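Side-chain contacts in alkaline phosphatase (Antarctic bacterium, PDB 2W5V), which probably hydrolyses phosphate monoesters as an alkaline phosphatase, using two zinc ions and one magnesium ion: residues 87-90 / 91-94; 228-231 / 232-236; 275-278 / 279-283. The protein carries 1 engineered substitution. All blocks are in the same frame, centred on the assembly; numbering follows the deposited sequence.

Interaction 1 of 3, residues 87-90 / 91-94; sequences GATA and FSCG
F91 opens the second half of this short helical segment by laying one ring face on the carbonyl of G87: G87 O stands 3.7 Å above the plane of the F91 ring, over its centre. The torsion that sets CG beside the backbone N (chi1 -59°) turns the ring back toward the preceding turn. S92 follows, its N bonding to A88 O at 2.8 Å. Its hydroxyl (chi1 69°) runs back until OG is 3.4 Å from T89 CA; its hydrogen-bond partner is S140 O. C93 N binds T89 O at 2.8 Å, and T89 CG2 lies 4.0 Å from C93 CB, while T89 OG1 bonds to A85 O, S140 OG and G103 N. G94 leaves helical geometry with positive phi (82°); its N reaches A90 O at 3.0 Å and T89 O only weakly: a C-terminal helix end closed by glycine. G87 and A88 lie about 4 Å from the side chains of metal ligands D301 and T137, respectively. All eight residues are buried: A88 and S92 pack on the loop at S140 and F141, A90 and F91 on N360, and G94 O is held by N361 and H365, the latter on helix 362-371.

Interaction 2 of 3, residues 228-231 / 232-236; sequences GNFL and SAATD
F230 and A234, one helical turn apart, meet methyl over face: A234 CB lies 4.2 Å from the centroid of the F230 ring and 24° off the ring normal, a CH-pi contact displaced toward the rim. With CG anti to the backbone N (chi1 168°), the ring of F230 stands where its CE1 and CZ are the atoms nearest this methyl. N229 and A233 make a more exposed pair, the amide OD1 of N229 coming 3.8 Å from A233 CB. N229 occupies the N-cap position, yet its side chain makes no capping bond; its backbone O instead receives A233 N at 2.9 Å. The third pair is polar. T235 OG1 and T235 N both bind L231 O, at 2.8 Å and 3.0 Å, from opposite faces of the carbonyl plane, so one oxygen is gripped twice by a single residue. The torsion placing OG1 beside the backbone N (chi1 -60°) allows this, and the same hydroxyl also bonds to S253 OG on strand 249-255. The start of helix 230-242 is wedged between several elements: L231 and S232 face helix 267-291, L231 and A234 touch V128 on strand 124-129, and F230, A233 and A234 pack on L199.

Interaction 3 of 3, residues 275-278 / 279-283; sequences NDFD and DAIGT
F277 and I281 form the tight, apolar side of this stretch of helix 267-291, the ring atom F277 CE2 lying 3.7 Å from I281 CD1. Their side chains cross obliquely. I281 extends CD1 to the ring because CG1 sits beside the backbone N and the chain is then straight (chi2 177°). The backbone bond from I281 N to F277 O, 2.9 Å, links the same two residues. Both press on L40 of strand 36-42 and V298 of strand 294-299, closing this flank against the central sheet. D278 is buried on this side too, its OD1 4.1 Å from I281 CD1, and its carboxylate accepts backbone N-H groups from N62 and Y63. The other flank is hydrated, with buried D276 and exposed D279. A water donates to both D276 OD1, at 2.7 Å, and D279 OD2, at 2.8 Å, bridging carboxylates whose nearer oxygens are 4.8 Å apart; a second water donates to D279 OD2 and weakly to N275 O. D279 comes equally near D278, so its charge would be expected to repel both acids. Salt bridges probably offset this and favour the ionised forms: K57 for D278 and D279, R227, together with the bridging water, for D276.

How the interactions relate
Interactions 2 and 3 belong to adjoining helices, 230-242 and 267-291, and their centres are 9 Å apart. They meet directly: L231 CB lies 3.6 Å from D276 OD2, and S232 OG makes a weak hydrogen bond to T283 OG1. Interaction 1 lies across the chain's centre, about 24 Å from interaction 2 and 22 Å from interaction 3 between centres, and touches neither. It is nearest the metals, the side chain of A88 about 7 Å from a magnesium ion and G87 about 7 Å from a zinc ion, on the helix that follows the phosphoserine position S84. L231 and F277 both come about 6 Å from the side chain of E254, which puts interactions 2 and 3 in the surroundings of that magnesium ligand, about 10 to 11 Å from the ion.

Interaction 1 of 3, residues 87-90 / 91-94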
loop_
_atom_site.group_PDB
_atom_site.type_symbol
_atom_site.label_atom_id
_atom_site.label_comp_id
_atom_site.label_asym_id
_atom_site.label_seq_id
_atom_site.Cartn_x
_atom_site.Cartn_y
_atom_site.Cartn_z
ATOM N N GLY B 87 0.903 -1.062 -18.844
ATOM C CA GLY B 87 0.202 -0.807 -17.598
ATOM C C GLY B 87 -1.192 -0.251 -17.820
ATOM O O GLY B 87 -2.154 -0.680 -17.181
ATOM N N ALA B 88 -1.301 0.714 -18.726
ATOM C CA ALA B 88 -2.580 1.339 -19.026
ATOM C C ALA B 88 -3.456 0.415 -19.868
ATOM O O ALA B 88 -4.679 0.409 -19.725
ATOM C CB ALA B 88 -2.367 2.655 -19.755
ATOM N N THR B 89 -2.830 -0.346 -20.763
ATOM C CA THR B 89 -3.586 -1.273 -21.611
ATOM C C THR B 89 -4.218 -2.385 -20.742
ATOM O O THR B 89 -5.300 -2.893 -21.054
ATOM C CB THR B 89 -2.705 -1.871 -22.741
ATOM O OG1 THR B 89 -2.267 -0.819 -23.619
ATOM C CG2 THR B 89 -3.501 -2.888 -23.566
ATOM N N ALA B 90 -3.558 -2.748 -19.643
ATOM C CA ALA B 90 -4.156 -3.696 -18.702
ATOM C C ALA B 90 -5.508 -3.163 -18.223
ATOM O O ALA B 90 -6.498 -3.896 -18.195
ATOM C CB ALA B 90 -3.232 -3.945 -17.518
ATOM N N PHE B 91 -5.539 -1.882 -17.855
ATOM C CA PHE B 91 -6.764 -1.226 -17.381
ATOM C C PHE B 91 -7.788 -1.029 -18.502
ATOM O O PHE B 91 -8.985 -1.256 -18.319
ATOM C CB PHE B 91 -6.467 0.158 -16.801
ATOM C CG PHE B 91 -5.511 0.164 -15.636
ATOM C CD1 PHE B 91 -5.349 -0.946 -14.822
ATOM C CD2 PHE B 91 -4.805 1.320 -15.332
ATOM C CE1 PHE B 91 -4.474 -0.910 -13.732
ATOM C CE2 PHE B 91 -3.936 1.362 -14.249
ATOM C CZ PHE B 91 -3.771 0.247 -13.447
ATOM N N SER B 92 -7.322 -0.574 -19.658
ATOM C CA SER B 92 -8.251 -0.190 -20.715
ATOM C C SER B 92 -8.814 -1.376 -21.488
ATOM O O SER B 92 -9.931 -1.296 -21.995
ATOM C CB SER B 92 -7.595 0.788 -21.691
ATOM O OG SER B 92 -6.591 0.133 -22.448
ATOM N N CYS B 93 -8.042 -2.460 -21.590
ATOM C CA CYS B 93 -8.414 -3.596 -22.438
ATOM C C CYS B 93 -8.543 -4.926 -21.700
ATOM O O CYS B 93 -9.137 -5.868 -22.220
ATOM C CB CYS B 93 -7.431 -3.746 -23.601
ATOM S SG CYS B 93 -7.424 -2.308 -24.706
ATOM N N GLY B 94 -7.982 -5.007 -20.498
ATOM C CA GLY B 94 -8.164 -6.187 -19.670
ATOM C C GLY B 94 -7.248 -7.362 -19.967
ATOM O O GLY B 94 -7.545 -8.499 -19.588
#

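Interaction 2 of 3, residues 228-231 / 232-236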
loop_
_atom_site.group_PDB
_atom_site.type_symbol
_atom_site.label_atom_id
_atom_site.label_comp_id
_atom_site.label_asym_id
_atom_site.label_seq_id
_atom_site.Cartn_x
_atom_site.Cartn_y
_atom_site.Cartn_z
ATOM N N GLY B 228 -1.699 25.345 -12.620
ATOM C CA GLY B 228 -2.904 25.600 -11.855
ATOM C C GLY B 228 -3.848 24.411 -11.877
ATOM O O GLY B 228 -3.410 23.273 -12.051
ATOM N N ASN B 229 -5.143 24.682 -11.717
ATOM C CA ASN B 229 -6.146 23.637 -11.506
ATOM C C ASN B 229 -6.668 22.976 -12.781
ATOM O O ASN B 229 -7.817 22.533 -12.832
ATOM C CB ASN B 229 -7.325 24.183 -10.697
ATOM C CG ASN B 229 -8.271 25.012 -11.541
ATOM O OD1 ASN B 229 -9.470 25.070 -11.272
ATOM N ND2 ASN B 229 -7.738 25.650 -12.576
ATOM N N PHE B 230 -5.822 22.897 -13.799
ATOM C CA PHE B 230 -6.215 22.254 -15.050
ATOM C C PHE B 230 -6.858 20.875 -14.861
ATOM O O PHE B 230 -7.937 20.606 -15.386
ATOM C CB PHE B 230 -5.024 22.107 -15.987
ATOM C CG PHE B 230 -5.301 21.202 -17.152
ATOM C CD1 PHE B 230 -6.131 21.623 -18.182
ATOM C CD2 PHE B 230 -4.754 19.932 -17.211
ATOM C CE1 PHE B 230 -6.395 20.795 -19.267
ATOM C CE2 PHE B 230 -5.018 19.092 -18.289
ATOM C CZ PHE B 230 -5.841 19.527 -19.318
ATOM N N LEU B 231 -6.192 19.989 -14.126
ATOM C CA LEU B 231 -6.678 18.617 -14.044
ATOM C C LEU B 231 -8.079 18.566 -13.427
ATOM O O LEU B 231 -8.979 17.934 -13.975
ATOM C CB LEU B 231 -5.691 17.717 -13.287
ATOM C CG LEU B 231 -6.043 16.233 -13.184
ATOM C CD1 LEU B 231 -6.179 15.608 -14.564
ATOM C CD2 LEU B 231 -4.990 15.507 -12.368
ATOM N N SER B 232 -8.275 19.241 -12.298
ATOM C CA SER B 232 -9.605 19.292 -11.698
ATOM C C SER B 232 -10.627 19.951 -12.623
ATOM O O SER B 232 -11.702 19.403 -12.857
ATOM C CB SER B 232 -9.578 20.018 -10.353
ATOM O OG SER B 232 -8.853 19.261 -9.403
ATOM N N ALA B 233 -10.289 21.129 -13.140
ATOM C CA ALA B 233 -11.217 21.888 -13.972
ATOM C C ALA B 233 -11.630 21.107 -15.218
ATOM O O ALA B 233 -12.793 21.133 -15.617
ATOM C CB ALA B 233 -10.613 23.240 -14.365
ATOM N N ALA B 234 -10.669 20.419 -15.833
ATOM C CA ALA B 234 -10.940 19.665 -17.052
ATOM C C ALA B 234 -11.767 18.419 -16.754
ATOM O O ALA B 234 -12.620 18.028 -17.548
ATOM C CB ALA B 234 -9.646 19.295 -17.753
ATOM N N THR B 235 -11.514 17.798 -15.606
ATOM C CA THR B 235 -12.319 16.662 -15.175
ATOM C C THR B 235 -13.759 17.107 -14.891
ATOM O O THR B 235 -14.721 16.443 -15.284
ATOM C CB THR B 235 -11.717 16.007 -13.913
ATOM O OG1 THR B 235 -10.393 15.550 -14.206
ATOM C CG2 THR B 235 -12.556 14.824 -13.469
ATOM N N ASP B 236 -13.908 18.239 -14.212
ATOM C CA ASP B 236 -15.238 18.746 -13.890
ATOM C C ASP B 236 -15.989 19.130 -15.162
ATOM O O ASP B 236 -17.203 18.935 -15.277
ATOM C CB ASP B 236 -15.140 19.958 -12.968
ATOM C CG ASP B 236 -16.488 20.375 -12.424
ATOM O OD1 ASP B 236 -17.059 19.611 -11.614
ATOM O OD2 ASP B 236 -16.978 21.462 -12.806
#

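Interaction 3 of 3, residues 275-278 / 279-283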
loop_
_atom_site.group_PDB
_atom_site.type_symbol
_atom_site.label_atom_id
_atom_site.label_comp_id
_atom_site.label_asym_id
_atom_site.label_seq_id
_atom_site.Cartn_x
_atom_site.Cartn_y
_atom_site.Cartn_z
ATOM N N ASN B 275 -0.031 16.223 -5.287
ATOM C CA ASN B 275 -0.951 17.106 -4.578
ATOM C C ASN B 275 -2.073 17.593 -5.502
ATOM O O ASN B 275 -3.235 17.664 -5.096
ATOM C CB ASN B 275 -0.212 18.297 -3.956
ATOM C CG ASN B 275 0.440 17.949 -2.621
ATOM O OD1 ASN B 275 0.259 16.849 -2.093
ATOM N ND2 ASN B 275 1.197 18.890 -2.069
ATOM N N ASP B 276 -1.713 17.935 -6.739
ATOM C CA ASP B 276 -2.690 18.340 -7.752
ATOM C C ASP B 276 -3.644 17.183 -8.076
ATOM O O ASP B 276 -4.859 17.374 -8.184
ATOM C CB ASP B 276 -1.974 18.809 -9.027
ATOM C CG ASP B 276 -2.939 19.164 -10.142
ATOM O OD1 ASP B 276 -3.768 20.076 -9.943
ATOM O OD2 ASP B 276 -2.867 18.526 -11.219
ATOM N N PHE B 277 -3.086 15.984 -8.225
ATOM C CA PHE B 277 -3.882 14.784 -8.478
ATOM C C PHE B 277 -4.909 14.555 -7.363
ATOM O O PHE B 277 -6.073 14.256 -7.631
ATOM C CB PHE B 277 -2.972 13.558 -8.625
ATOM C CG PHE B 277 -3.716 12.284 -8.920
ATOM C CD1 PHE B 277 -4.214 12.032 -10.200
ATOM C CD2 PHE B 277 -3.914 11.334 -7.925
ATOM C CE1 PHE B 277 -4.907 10.851 -10.478
ATOM C CE2 PHE B 277 -4.602 10.147 -8.187
ATOM C CZ PHE B 277 -5.102 9.907 -9.475
ATOM N N ASP B 278 -4.485 14.722 -6.112
ATOM C CA ASP B 278 -5.411 14.587 -4.994
ATOM C C ASP B 278 -6.546 15.609 -5.065
ATOM O O ASP B 278 -7.674 15.320 -4.672
ATOM C CB ASP B 278 -4.693 14.695 -3.641
ATOM C CG ASP B 278 -5.634 14.438 -2.473
ATOM O OD1 ASP B 278 -6.003 13.264 -2.246
ATOM O OD2 ASP B 278 -6.028 15.411 -1.795
ATOM N N ASP B 279 -6.254 16.805 -5.565
ATOM C CA ASP B 279 -7.315 17.783 -5.821
ATOM C C ASP B 279 -8.348 17.235 -6.810
ATOM O O ASP B 279 -9.559 17.371 -6.600
ATOM C CB ASP B 279 -6.730 19.099 -6.340
ATOM C CG ASP B 279 -6.160 19.970 -5.220
ATOM O OD1 ASP B 279 -6.373 19.645 -4.029
ATOM O OD2 ASP B 279 -5.496 20.983 -5.532
ATOM N N ALA B 280 -7.867 16.625 -7.889
ATOM C CA ALA B 280 -8.748 16.013 -8.880
ATOM C C ALA B 280 -9.594 14.913 -8.256
ATOM O O ALA B 280 -10.766 14.757 -8.587
ATOM C CB ALA B 280 -7.942 15.456 -10.043
ATOM N N ILE B 281 -8.998 14.145 -7.351
ATOM C CA ILE B 281 -9.761 13.135 -6.625
ATOM C C ILE B 281 -10.934 13.781 -5.885
ATOM O O ILE B 281 -12.054 13.284 -5.935
ATOM C CB ILE B 281 -8.888 12.360 -5.613
ATOM C CG1 ILE B 281 -7.823 11.530 -6.336
ATOM C CG2 ILE B 281 -9.764 11.466 -4.740
ATOM C CD1 ILE B 281 -6.877 10.801 -5.372
ATOM N N GLY B 282 -10.672 14.894 -5.202
ATOM C CA GLY B 282 -11.711 15.618 -4.484
ATOM C C GLY B 282 -12.833 16.072 -5.406
ATOM O O GLY B 282 -14.014 16.044 -5.046
ATOM N N THR B 283 -12.462 16.495 -6.608
ATOM C CA THR B 283 -13.445 16.913 -7.599
ATOM C C THR B 283 -14.352 15.749 -7.998
ATOM O O THR B 283 -15.577 15.870 -8.006
ATOM C CB THR B 283 -12.752 17.461 -8.851
ATOM O OG1 THR B 283 -11.966 18.602 -8.494
ATOM C CG2 THR B 283 -13.770 17.854 -9.902
HETATM O O HOH W 1 -2.882 20.654 -4.122
HETATM O O HOH W 2 -4.264 21.745 -7.887
#